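Post-proline cleaving enzyme (Rickettsia typhi, PDB 4HVT) probably acts as a serine-type oligopeptidase that cuts peptides after proline, with a beta-propeller domain joined to an alpha/beta-hydrolase domain. Local coordinates at residues Lys285-Ser290 with Ser335-Leu340; Gly126-Tyr131 with Ser684-Lys689; Glu548-Lys551 with Ser556-Tyr559; Ala438-Asp443 with Pro494-Ile499. All blocks are in the same frame, centred on the assembly; numbering follows the deposited sequence. Where two conformers were deposited one is given.

Contact 1 (Lys285-Ser290 with Ser335-Leu340)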
loop_
_atom_site.group_PDB
_atom_site.type_symbol
_atom_site.label_atom_id
_atom_site.label_comp_id
_atom_site.label_asym_id
_atom_site.label_seq_id
_atom_site.Cartn_x
_atom_site.Cartn_y
_atom_site.Cartn_z
ATOM N N LYS A 285 -25.512 -15.239 3.426
ATOM C CA LYS A 285 -24.144 -15.672 3.184
ATOM C C LYS A 285 -23.879 -15.870 1.708
ATOM O O LYS A 285 -24.675 -16.481 0.995
ATOM C CB LYS A 285 -23.854 -16.989 3.947
ATOM C CG LYS A 285 -22.375 -17.346 4.024
ATOM C CD LYS A 285 -22.220 -18.668 4.837
ATOM C CE LYS A 285 -20.891 -18.729 5.552
ATOM N NZ LYS A 285 -19.779 -18.493 4.587
ATOM N N ILE A 286 -22.782 -15.271 1.227
ATOM C CA ILE A 286 -22.352 -15.406 -0.166
ATOM C C ILE A 286 -21.668 -16.773 -0.363
ATOM O O ILE A 286 -20.827 -17.190 0.455
ATOM C CB ILE A 286 -21.397 -14.245 -0.548
ATOM C CG1 ILE A 286 -22.200 -12.978 -0.701
ATOM C CG2 ILE A 286 -20.613 -14.566 -1.810
ATOM C CD1 ILE A 286 -21.357 -11.753 -0.749
ATOM N N ASN A 287 -22.106 -17.465 -1.418
ATOM C CA ASN A 287 -21.560 -18.729 -1.838
ATOM C C ASN A 287 -20.603 -18.481 -3.021
ATOM O O ASN A 287 -21.033 -18.395 -4.199
ATOM C CB ASN A 287 -22.701 -19.686 -2.234
ATOM C CG ASN A 287 -22.205 -21.117 -2.459
ATOM O OD1 ASN A 287 -21.010 -21.346 -2.537
ATOM N ND2 ASN A 287 -23.130 -22.086 -2.490
ATOM N N MET A 288 -19.336 -18.253 -2.651
ATOM C CA MET A 288 -18.231 -18.145 -3.604
ATOM C C MET A 288 -17.020 -18.823 -2.981
ATOM O O MET A 288 -16.999 -19.100 -1.751
ATOM C CB MET A 288 -17.870 -16.663 -3.922
ATOM C CG MET A 288 -18.949 -15.871 -4.683
ATOM S SD MET A 288 -19.162 -16.452 -6.384
ATOM C CE MET A 288 -17.681 -15.680 -7.066
ATOM N N PRO A 289 -16.031 -19.172 -3.801
ATOM C CA PRO A 289 -14.809 -19.729 -3.200
ATOM C C PRO A 289 -14.286 -18.845 -2.063
ATOM O O PRO A 289 -14.274 -17.632 -2.172
ATOM C CB PRO A 289 -13.836 -19.813 -4.403
ATOM C CG PRO A 289 -14.716 -19.946 -5.598
ATOM C CD PRO A 289 -15.893 -19.017 -5.262
ATOM N N SER A 290 -13.828 -19.450 -0.964
ATOM C CA SER A 290 -13.482 -18.689 0.210
ATOM C C SER A 290 -12.316 -17.721 0.032
ATOM O O SER A 290 -12.249 -16.737 0.750
ATOM C CB SER A 290 -13.173 -19.629 1.380
ATOM O OG SER A 290 -12.052 -20.449 1.119
ATOM N N SER A 335 -25.445 -25.102 -8.661
ATOM C CA SER A 335 -26.566 -25.566 -9.537
ATOM C C SER A 335 -27.505 -24.456 -10.017
ATOM O O SER A 335 -27.987 -24.504 -11.139
ATOM C CB SER A 335 -27.430 -26.621 -8.832
ATOM O OG SER A 335 -26.921 -27.906 -9.066
ATOM N N ASP A 336 -27.790 -23.499 -9.138
ATOM C CA ASP A 336 -28.678 -22.400 -9.456
ATOM C C ASP A 336 -27.941 -21.140 -10.054
ATOM O O ASP A 336 -28.651 -20.190 -10.394
ATOM C CB ASP A 336 -29.537 -22.034 -8.206
ATOM C CG ASP A 336 -30.536 -23.178 -7.752
ATOM O OD1 ASP A 336 -30.935 -24.013 -8.570
ATOM O OD2 ASP A 336 -30.955 -23.220 -6.561
ATOM N N LYS A 337 -26.591 -21.129 -10.217
ATOM C CA LYS A 337 -25.767 -19.917 -10.751
ATOM C C LYS A 337 -25.608 -19.589 -12.286
ATOM O O LYS A 337 -24.446 -19.454 -12.886
ATOM C CB LYS A 337 -24.346 -19.922 -10.277
ATOM C CG LYS A 337 -24.089 -19.446 -8.866
ATOM C CD LYS A 337 -22.595 -19.496 -8.623
ATOM C CE LYS A 337 -22.234 -18.540 -7.522
ATOM N NZ LYS A 337 -22.814 -18.938 -6.208
ATOM N N THR A 338 -26.734 -19.256 -12.840
ATOM C CA THR A 338 -26.871 -19.247 -14.266
ATOM C C THR A 338 -26.115 -18.120 -14.980
ATOM O O THR A 338 -25.868 -18.232 -16.170
ATOM C CB THR A 338 -28.363 -19.139 -14.627
ATOM O OG1 THR A 338 -28.860 -17.874 -14.195
ATOM C CG2 THR A 338 -29.196 -20.256 -13.958
ATOM N N SER A 339 -25.735 -17.048 -14.286
ATOM C CA SER A 339 -25.153 -15.874 -14.945
ATOM C C SER A 339 -23.628 -15.838 -14.993
ATOM O O SER A 339 -23.053 -14.839 -15.486
ATOM C CB SER A 339 -25.633 -14.562 -14.286
ATOM O OG SER A 339 -25.125 -14.454 -12.990
ATOM N N LEU A 340 -22.937 -16.832 -14.464
ATOM C CA LEU A 340 -21.502 -16.663 -14.303
ATOM C C LEU A 340 -20.796 -16.708 -15.651
ATOM O O LEU A 340 -21.085 -17.583 -16.478
ATOM C CB LEU A 340 -20.940 -17.689 -13.326
ATOM C CG LEU A 340 -19.440 -17.548 -13.137
ATOM C CD1 LEU A 340 -19.148 -17.612 -11.634
ATOM C CD2 LEU A 340 -18.684 -18.607 -13.932
#
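Lys337 reaches across from its loop and sets its ammonium group on the main-chain carbonyl of Asn287, with NZ 2.7 Å from Asn287 O. The bond lies in the carbonyl plane and meets the C=O at 154°, a short, well-directed bond to a loop carbonyl. Beside it the lysine's last methylene brushes the thioether of Met288, CE lying 3.9 Å from Met288 SD, and the two side chains run obliquely to one another. The bend of Met288 at chi2 (-69°) brings its sulfur to the lysine although its CB does not face that way. The lysine is extended out to CE and then bent at chi4 (65°), which turns the nitrogen toward Asn287 O. The same ammonium also donates to the backbone oxygens of Asp329 and Lys332, so three carbonyls hold this buried charge, with no carboxylate among these three bonds. Phe312 and Leu325 touch the lysine side chain, and Leu330 packs against Met288. Lys337 also opens a type I turn ending at Leu340, whose closing bond is weak. The contact thus ties the link between two successive four-stranded antiparallel sheets, from strand 282-285 to strand 293-298, to a loop inside the second of them, between strands 322-326 and 341-344, as expected for adjacent blades of a beta-propeller.

Contact 2 (Gly126-Tyr131 with Ser684-Lys689)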
loop_
_atom_site.group_PDB
_atom_site.type_symbol
_atom_site.label_atom_id
_atom_site.label_comp_id
_atom_site.label_asym_id
_atom_site.label_seq_id
_atom_site.Cartn_x
_atom_site.Cartn_y
_atom_site.Cartn_z
ATOM N N GLY A 126 -4.045 20.512 18.607
ATOM C CA GLY A 126 -2.755 20.323 19.280
ATOM C C GLY A 126 -2.041 19.007 18.994
ATOM O O GLY A 126 -1.141 18.618 19.740
ATOM N N LYS A 127 -2.419 18.336 17.901
ATOM C CA LYS A 127 -1.817 17.061 17.491
ATOM C C LYS A 127 -1.915 16.985 15.968
ATOM O O LYS A 127 -2.788 17.630 15.398
ATOM C CB LYS A 127 -2.563 15.878 18.131
ATOM N N LYS A 128 -1.001 16.248 15.333
ATOM C CA LYS A 128 -1.011 16.073 13.881
ATOM C C LYS A 128 -2.333 15.333 13.578
ATOM O O LYS A 128 -2.539 14.260 14.123
ATOM C CB LYS A 128 0.143 15.173 13.395
ATOM C CG LYS A 128 1.577 15.728 13.273
ATOM C CD LYS A 128 2.282 14.974 12.121
ATOM C CE LYS A 128 3.785 14.700 12.243
ATOM N NZ LYS A 128 4.567 15.721 12.987
ATOM N N VAL A 129 -3.215 15.910 12.764
ATOM C CA VAL A 129 -4.438 15.234 12.271
ATOM C C VAL A 129 -4.203 14.968 10.791
ATOM O O VAL A 129 -4.065 15.886 10.030
ATOM C CB VAL A 129 -5.693 16.127 12.443
ATOM C CG1 VAL A 129 -6.915 15.439 11.875
ATOM C CG2 VAL A 129 -5.941 16.449 13.910
ATOM N N ALA A 130 -4.080 13.700 10.429
ATOM C CA ALA A 130 -3.814 13.252 9.076
ATOM C C ALA A 130 -5.097 12.931 8.329
ATOM O O ALA A 130 -5.994 12.291 8.859
ATOM C CB ALA A 130 -2.923 12.015 9.115
ATOM N N TYR A 131 -5.192 13.394 7.077
ATOM C CA TYR A 131 -6.273 13.035 6.166
ATOM C C TYR A 131 -6.138 11.612 5.705
ATOM O O TYR A 131 -5.059 11.182 5.247
ATOM C CB TYR A 131 -6.170 13.928 4.940
ATOM C CG TYR A 131 -7.033 13.577 3.752
ATOM C CD1 TYR A 131 -8.383 13.808 3.762
ATOM C CD2 TYR A 131 -6.475 13.004 2.612
ATOM C CE1 TYR A 131 -9.182 13.499 2.665
ATOM C CE2 TYR A 131 -7.249 12.733 1.498
ATOM C CZ TYR A 131 -8.588 12.980 1.533
ATOM O OH TYR A 131 -9.344 12.687 0.430
ATOM N N SER A 684 6.987 6.502 6.012
ATOM C CA SER A 684 8.144 7.415 6.034
ATOM C C SER A 684 7.934 8.709 6.813
ATOM O O SER A 684 8.876 9.438 7.050
ATOM C CB SER A 684 8.506 7.787 4.608
ATOM O OG SER A 684 7.552 8.684 4.039
ATOM N N GLY A 685 6.685 9.016 7.176
ATOM C CA GLY A 685 6.407 10.245 7.922
ATOM C C GLY A 685 4.940 10.599 7.741
ATOM O O GLY A 685 4.395 10.473 6.650
ATOM N N SER A 686 4.304 11.067 8.811
ATOM C CA SER A 686 2.876 11.329 8.778
ATOM C C SER A 686 2.555 12.797 8.435
ATOM O O SER A 686 1.401 13.224 8.434
ATOM C CB SER A 686 2.242 10.897 10.123
ATOM O OG SER A 686 2.792 11.605 11.195
ATOM N N ASP A 687 3.588 13.566 8.112
ATOM C CA ASP A 687 3.379 14.804 7.398
ATOM C C ASP A 687 4.528 14.960 6.414
ATOM O O ASP A 687 5.497 14.219 6.459
ATOM C CB ASP A 687 3.160 16.002 8.335
ATOM C CG ASP A 687 4.462 16.670 8.882
ATOM O OD1 ASP A 687 5.617 16.406 8.499
ATOM O OD2 ASP A 687 4.291 17.590 9.714
ATOM N N LEU A 688 4.404 15.931 5.517
ATOM C CA LEU A 688 5.388 16.033 4.454
ATOM C C LEU A 688 6.802 16.374 4.900
ATOM O O LEU A 688 7.770 15.945 4.244
ATOM C CB LEU A 688 4.931 17.040 3.394
ATOM C CG LEU A 688 5.761 17.019 2.107
ATOM C CD1 LEU A 688 5.463 15.791 1.245
ATOM C CD2 LEU A 688 5.486 18.271 1.316
ATOM N N LYS A 689 6.932 17.191 5.945
ATOM C CA LYS A 689 8.213 17.600 6.488
ATOM C C LYS A 689 8.938 16.428 7.100
ATOM O O LYS A 689 10.129 16.250 6.871
ATOM C CB LYS A 689 8.055 18.688 7.573
#
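Ser686 OG is hydrogen-bonded to the backbone oxygen of Asp679 while the aliphatic end of Lys128 lies against it, CE at 3.4 Å and CD at 3.5 Å from that hydroxyl oxygen. The contact bridges the two domains of a prolyl oligopeptidase fold: Lys128 immediately precedes propeller strand 129-136, and Ser686 and Asp687 lead into helix 688-706 near the end of the chain. Lys128 crosses Asp687 at about a right angle, bringing its CD to 4.0 Å from Asp687 CB. The Lys128 ammonium forms a salt bridge with the carboxylate of Asp679, so the positive charge sits among acidic groups of the catalytic-domain side and probably adds an electrostatic pull between the domains. Asp687 is the N-cap of helix 688-706, and OD1 accepts from the backbone N of Glu690. Gln94 helps close the seam from the propeller side, giving its NE2 to the backbone oxygen of Ser686. The carboxylate of Asp687 thus divides its work, OD1 serving the helix start and OD2 facing the lysine in a long salt bridge, 3.8 Å from Lys128 NZ.

Contact 3 (Glu548-Lys551 with Ser556-Tyr559)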
loop_
_atom_site.group_PDB
_atom_site.type_symbol
_atom_site.label_atom_id
_atom_site.label_comp_id
_atom_site.label_asym_id
_atom_site.label_seq_id
_atom_site.Cartn_x
_atom_site.Cartn_y
_atom_site.Cartn_z
ATOM N N GLU A 548 23.618 -11.378 -10.511
ATOM C CA GLU A 548 23.608 -11.060 -11.912
ATOM C C GLU A 548 24.075 -9.621 -12.150
ATOM O O GLU A 548 24.773 -9.353 -13.138
ATOM C CB GLU A 548 22.238 -11.353 -12.532
ATOM C CG GLU A 548 22.174 -11.108 -14.014
ATOM C CD GLU A 548 22.879 -12.177 -14.837
ATOM O OE1 GLU A 548 23.658 -13.027 -14.298
ATOM O OE2 GLU A 548 22.664 -12.175 -16.052
ATOM N N LEU A 549 23.715 -8.702 -11.256
ATOM C CA LEU A 549 24.190 -7.313 -11.381
ATOM C C LEU A 549 25.720 -7.222 -11.291
ATOM O O LEU A 549 26.378 -6.414 -11.974
ATOM C CB LEU A 549 23.570 -6.447 -10.271
ATOM C CG LEU A 549 22.053 -6.287 -10.291
ATOM C CD1 LEU A 549 21.633 -5.575 -9.036
ATOM C CD2 LEU A 549 21.645 -5.499 -11.531
ATOM N N ILE A 550 26.251 -8.058 -10.423
ATOM C CA ILE A 550 27.694 -8.129 -10.225
ATOM C C ILE A 550 28.325 -8.824 -11.428
ATOM O O ILE A 550 29.369 -8.387 -11.899
ATOM C CB ILE A 550 27.997 -8.826 -8.871
ATOM C CG1 ILE A 550 27.592 -7.882 -7.731
ATOM C CG2 ILE A 550 29.473 -9.220 -8.764
ATOM C CD1 ILE A 550 27.394 -8.538 -6.373
ATOM N N LYS A 551 27.746 -9.917 -11.917
ATOM C CA LYS A 551 28.374 -10.673 -13.044
ATOM C C LYS A 551 28.476 -9.795 -14.301
ATOM O O LYS A 551 29.469 -9.833 -15.042
ATOM C CB LYS A 551 27.548 -11.944 -13.332
ATOM C CG LYS A 551 28.131 -12.952 -14.325
ATOM C CD LYS A 551 27.472 -14.333 -14.121
ATOM C CE LYS A 551 27.994 -15.400 -15.102
ATOM N NZ LYS A 551 29.436 -15.639 -14.968
ATOM N N SER A 556 29.387 -3.942 -7.902
ATOM C CA SER A 556 30.135 -4.898 -7.122
ATOM C C SER A 556 29.676 -4.735 -5.651
ATOM O O SER A 556 29.015 -3.730 -5.301
ATOM C CB SER A 556 31.641 -4.670 -7.304
ATOM O OG SER A 556 32.043 -3.395 -6.845
ATOM N N PRO A 557 29.975 -5.715 -4.798
ATOM C CA PRO A 557 29.444 -5.670 -3.435
ATOM C C PRO A 557 29.661 -4.356 -2.709
ATOM O O PRO A 557 28.754 -3.850 -2.047
ATOM C CB PRO A 557 30.217 -6.787 -2.733
ATOM C CG PRO A 557 30.376 -7.792 -3.806
ATOM C CD PRO A 557 30.677 -6.985 -5.044
ATOM N N GLU A 558 30.820 -3.767 -2.914
ATOM C CA GLU A 558 31.159 -2.504 -2.271
ATOM C C GLU A 558 30.281 -1.332 -2.668
ATOM O O GLU A 558 30.168 -0.369 -1.894
ATOM C CB GLU A 558 32.648 -2.203 -2.546
ATOM C CG GLU A 558 33.066 -0.778 -2.822
ATOM C CD GLU A 558 34.560 -0.698 -3.100
ATOM O OE1 GLU A 558 35.209 -1.756 -3.023
ATOM O OE2 GLU A 558 35.089 0.384 -3.399
ATOM N N TYR A 559 29.652 -1.438 -3.849
ATOM C CA TYR A 559 28.869 -0.380 -4.408
ATOM C C TYR A 559 27.366 -0.730 -4.406
ATOM O O TYR A 559 26.578 0.075 -4.902
ATOM C CB TYR A 559 29.342 -0.073 -5.838
ATOM C CG TYR A 559 30.687 0.613 -5.882
ATOM C CD1 TYR A 559 30.749 1.984 -5.776
ATOM C CD2 TYR A 559 31.867 -0.092 -6.002
ATOM C CE1 TYR A 559 31.918 2.649 -5.813
ATOM C CE2 TYR A 559 33.083 0.572 -6.021
ATOM C CZ TYR A 559 33.071 1.957 -5.918
ATOM O OH TYR A 559 34.198 2.715 -5.952
#
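The chain doubles back between the end of helix 536-551 and the short 3-10 turn at 557-559, bringing the CA atoms of Ile550 and Ser556 to 5.1 Å from each other. Ile550 is the side chain that fills this close approach. Its CG1 branch lies against the backbone of Ser556, with CG1 4.0 Å from Ser556 CA, and the end of the same branch meets the proline ring. There CD1 stands 3.9 Å from Pro557 CD and 4.0 Å from Pro557 CG, so the methyl packs against the CD-CG bond of the ring while the two side chains cross at about a right angle. With CG1 anti to the carbonyl carbon (chi1 -71°) and the branch extended further at chi2, the isoleucine reaches over to the proline. The contact is wholly apolar and small, on the surface of the alpha/beta-hydrolase domain, at the helix-to-strand connection that leads from helix 536-551 into strand 560-565 of the central mixed sheet. Ser556 turns its CB away from the helix, and its hydroxyl is hydrogen-bonded to the backbone oxygen of Gly476. It also offers its own carbonyl to the 3-10 turn, Tyr559 N donating to Ser556 O at 2.8 Å. The serine hydroxyl further lies at the edge of the Tyr559 ring, in its plane, and the backbone of Tyr559 pairs with Thr480 at the start of strand 480-483.

Contact 4 (Ala438-Asp443 with Pro494-Ile499)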
loop_
_atom_site.group_PDB
_atom_site.type_symbol
_atom_site.label_atom_id
_atom_site.label_comp_id
_atom_site.label_asym_id
_atom_site.label_seq_id
_atom_site.Cartn_x
_atom_site.Cartn_y
_atom_site.Cartn_z
ATOM N N ALA A 438 3.495 16.706 -16.659
ATOM C CA ALA A 438 4.332 17.170 -15.566
ATOM C C ALA A 438 4.822 18.592 -15.826
ATOM O O ALA A 438 5.222 18.917 -16.952
ATOM C CB ALA A 438 5.538 16.255 -15.376
ATOM N N LEU A 439 4.800 19.428 -14.803
ATOM C CA LEU A 439 5.326 20.783 -14.936
ATOM C C LEU A 439 6.808 20.837 -14.577
ATOM O O LEU A 439 7.499 21.789 -14.894
ATOM C CB LEU A 439 4.589 21.756 -14.036
ATOM C CG LEU A 439 3.103 21.916 -14.277
ATOM C CD1 LEU A 439 2.483 22.842 -13.247
ATOM C CD2 LEU A 439 2.876 22.419 -15.673
ATOM N N TYR A 440 7.284 19.810 -13.907
ATOM C CA TYR A 440 8.689 19.690 -13.612
ATOM C C TYR A 440 9.421 19.055 -14.775
ATOM O O TYR A 440 8.823 18.436 -15.625
ATOM C CB TYR A 440 8.904 18.866 -12.347
ATOM C CG TYR A 440 8.365 17.467 -12.395
ATOM C CD1 TYR A 440 9.101 16.433 -12.945
ATOM C CD2 TYR A 440 7.098 17.161 -11.869
ATOM C CE1 TYR A 440 8.594 15.126 -12.972
ATOM C CE2 TYR A 440 6.609 15.877 -11.910
ATOM C CZ TYR A 440 7.359 14.863 -12.452
ATOM O OH TYR A 440 6.791 13.587 -12.419
ATOM N N SER A 441 10.746 19.236 -14.787
ATOM C CA SER A 441 11.581 18.824 -15.908
ATOM C C SER A 441 12.321 17.517 -15.583
ATOM O O SER A 441 12.891 17.383 -14.491
ATOM C CB SER A 441 12.582 19.939 -16.211
ATOM O OG SER A 441 13.633 19.448 -17.001
ATOM N N PHE A 442 12.258 16.544 -16.486
ATOM C CA PHE A 442 13.018 15.288 -16.375
ATOM C C PHE A 442 13.278 14.786 -17.788
ATOM O O PHE A 442 12.358 14.433 -18.508
ATOM C CB PHE A 442 12.338 14.183 -15.547
ATOM C CG PHE A 442 13.228 13.013 -15.278
ATOM C CD1 PHE A 442 14.247 13.097 -14.334
ATOM C CD2 PHE A 442 13.109 11.854 -16.018
ATOM C CE1 PHE A 442 15.126 12.026 -14.121
ATOM C CE2 PHE A 442 13.950 10.773 -15.793
ATOM C CZ PHE A 442 14.976 10.855 -14.851
ATOM N N ASP A 443 14.550 14.780 -18.170
ATOM C CA ASP A 443 14.975 14.491 -19.541
ATOM C C ASP A 443 15.147 12.981 -19.695
ATOM O O ASP A 443 16.263 12.444 -19.531
ATOM C CB ASP A 443 16.298 15.202 -19.801
ATOM C CG ASP A 443 16.794 14.999 -21.214
ATOM O OD1 ASP A 443 15.968 14.581 -22.073
ATOM O OD2 ASP A 443 18.010 15.241 -21.435
ATOM N N PRO A 494 7.090 -1.248 -11.707
ATOM C CA PRO A 494 8.120 -0.181 -11.911
ATOM C C PRO A 494 7.542 1.250 -12.243
ATOM O O PRO A 494 7.633 1.714 -13.377
ATOM C CB PRO A 494 8.954 -0.714 -13.061
ATOM C CG PRO A 494 8.060 -1.589 -13.812
ATOM C CD PRO A 494 7.169 -2.243 -12.767
ATOM N N TYR A 495 6.973 1.906 -11.230
ATOM C CA TYR A 495 6.463 3.265 -11.420
ATOM C C TYR A 495 7.551 4.328 -11.449
ATOM O O TYR A 495 8.735 4.086 -11.088
ATOM C CB TYR A 495 5.432 3.615 -10.352
ATOM C CG TYR A 495 6.031 3.735 -8.987
ATOM C CD1 TYR A 495 6.157 2.625 -8.156
ATOM C CD2 TYR A 495 6.486 4.952 -8.533
ATOM C CE1 TYR A 495 6.740 2.750 -6.906
ATOM C CE2 TYR A 495 7.068 5.099 -7.301
ATOM C CZ TYR A 495 7.166 3.995 -6.484
ATOM O OH TYR A 495 7.759 4.127 -5.258
ATOM N N PHE A 496 7.179 5.506 -11.929
ATOM C CA PHE A 496 8.087 6.633 -12.005
ATOM C C PHE A 496 8.298 7.174 -10.612
ATOM O O PHE A 496 7.332 7.548 -9.936
ATOM C CB PHE A 496 7.479 7.767 -12.890
ATOM C CG PHE A 496 8.424 8.921 -13.116
ATOM C CD1 PHE A 496 8.459 10.005 -12.237
ATOM C CD2 PHE A 496 9.304 8.884 -14.162
ATOM C CE1 PHE A 496 9.310 11.065 -12.439
ATOM C CE2 PHE A 496 10.164 9.946 -14.387
ATOM C CZ PHE A 496 10.184 11.015 -13.512
ATOM N N SER A 497 9.542 7.158 -10.140
ATOM C CA SER A 497 9.905 7.806 -8.881
ATOM C C SER A 497 10.758 9.023 -9.119
ATOM O O SER A 497 11.935 8.906 -9.479
ATOM C CB SER A 497 10.669 6.839 -7.980
ATOM O OG SER A 497 11.110 7.526 -6.796
ATOM N N ARG A 498 10.182 10.184 -8.859
ATOM C CA ARG A 498 10.897 11.412 -9.009
ATOM C C ARG A 498 12.109 11.462 -8.075
ATOM O O ARG A 498 13.193 11.881 -8.473
ATOM C CB ARG A 498 9.953 12.569 -8.748
ATOM C CG ARG A 498 10.498 13.837 -9.256
ATOM C CD ARG A 498 9.460 14.929 -9.243
ATOM N NE ARG A 498 10.218 16.143 -9.342
ATOM C CZ ARG A 498 9.790 17.338 -8.986
ATOM N NH1 ARG A 498 8.555 17.500 -8.554
ATOM N NH2 ARG A 498 10.607 18.369 -9.124
ATOM N N ILE A 499 11.936 11.025 -6.828
ATOM C CA ILE A 499 13.037 11.114 -5.894
ATOM C C ILE A 499 14.206 10.219 -6.339
ATOM O O ILE A 499 15.354 10.634 -6.344
ATOM C CB ILE A 499 12.630 10.721 -4.452
ATOM C CG1 ILE A 499 11.578 11.679 -3.876
ATOM C CG2 ILE A 499 13.870 10.726 -3.574
ATOM C CD1 ILE A 499 12.149 13.021 -3.448
#
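Arg498 lies flat on the ring of Tyr440, its guanidinium plane only 6° from that of the ring and the two centres 4.1 Å apart. This stack is the close-packed heart of the contact. It combines a cation-pi interaction, with CZ over the ring face, and a CH-pi contact in which CD stands 3.8 Å from the ring centroid. The arginine chain, extended from CG to NE, and the tyrosine run antiparallel alongside each other, bringing NH1 to 3.6 Å from Tyr440 CD2. Ala438 CB touches the opposite face of the ring near its rim. Salt bridges from NH2 to Asp69 and from NE to Glu502 help fix the guanidinium over the ring. At the phenolic end, Tyr440 OH comes within 3.6 Å of Phe496 CE1. Phe496 also points its far edge at the face of Phe442 in a T-shaped pair, centroids 5.5 Å apart and planes at 82°. Looser is the solvent side of the 438-443 loop, where Ser441 turns its CB away from 494-499 and is exposed, as is Asp443. The loop links propeller strand 432-436 to strand 447-455 of the hydrolase sheet, Phe442 stacking on Tyr447 of that strand; it packs against the start of helix 498-505, which Ser497 N-caps, while Ile66 of helix 56-67 touches Arg498.

Overall arrangement
Contact 1 belongs to the beta-propeller and contact 3 to the alpha/beta-hydrolase domain, their centres 52 Å apart, whereas contacts 2 and 4 lie along the junction of the two, 24 Å apart between centres and about 9 Å between nearest atoms. Along the chain, contact 2 closes a loop of some 550 residues within which contacts 1, 4 and 3 follow in series. It brings propeller strand 129-136 to the start of helix 688-706, near the C-terminus, while contact 4 lies at the later crossing from strand 432-436 into strand 447-455. The propeller is therefore held to the hydrolase domain by the chain connections between the domains and by contacts of residues far apart in sequence.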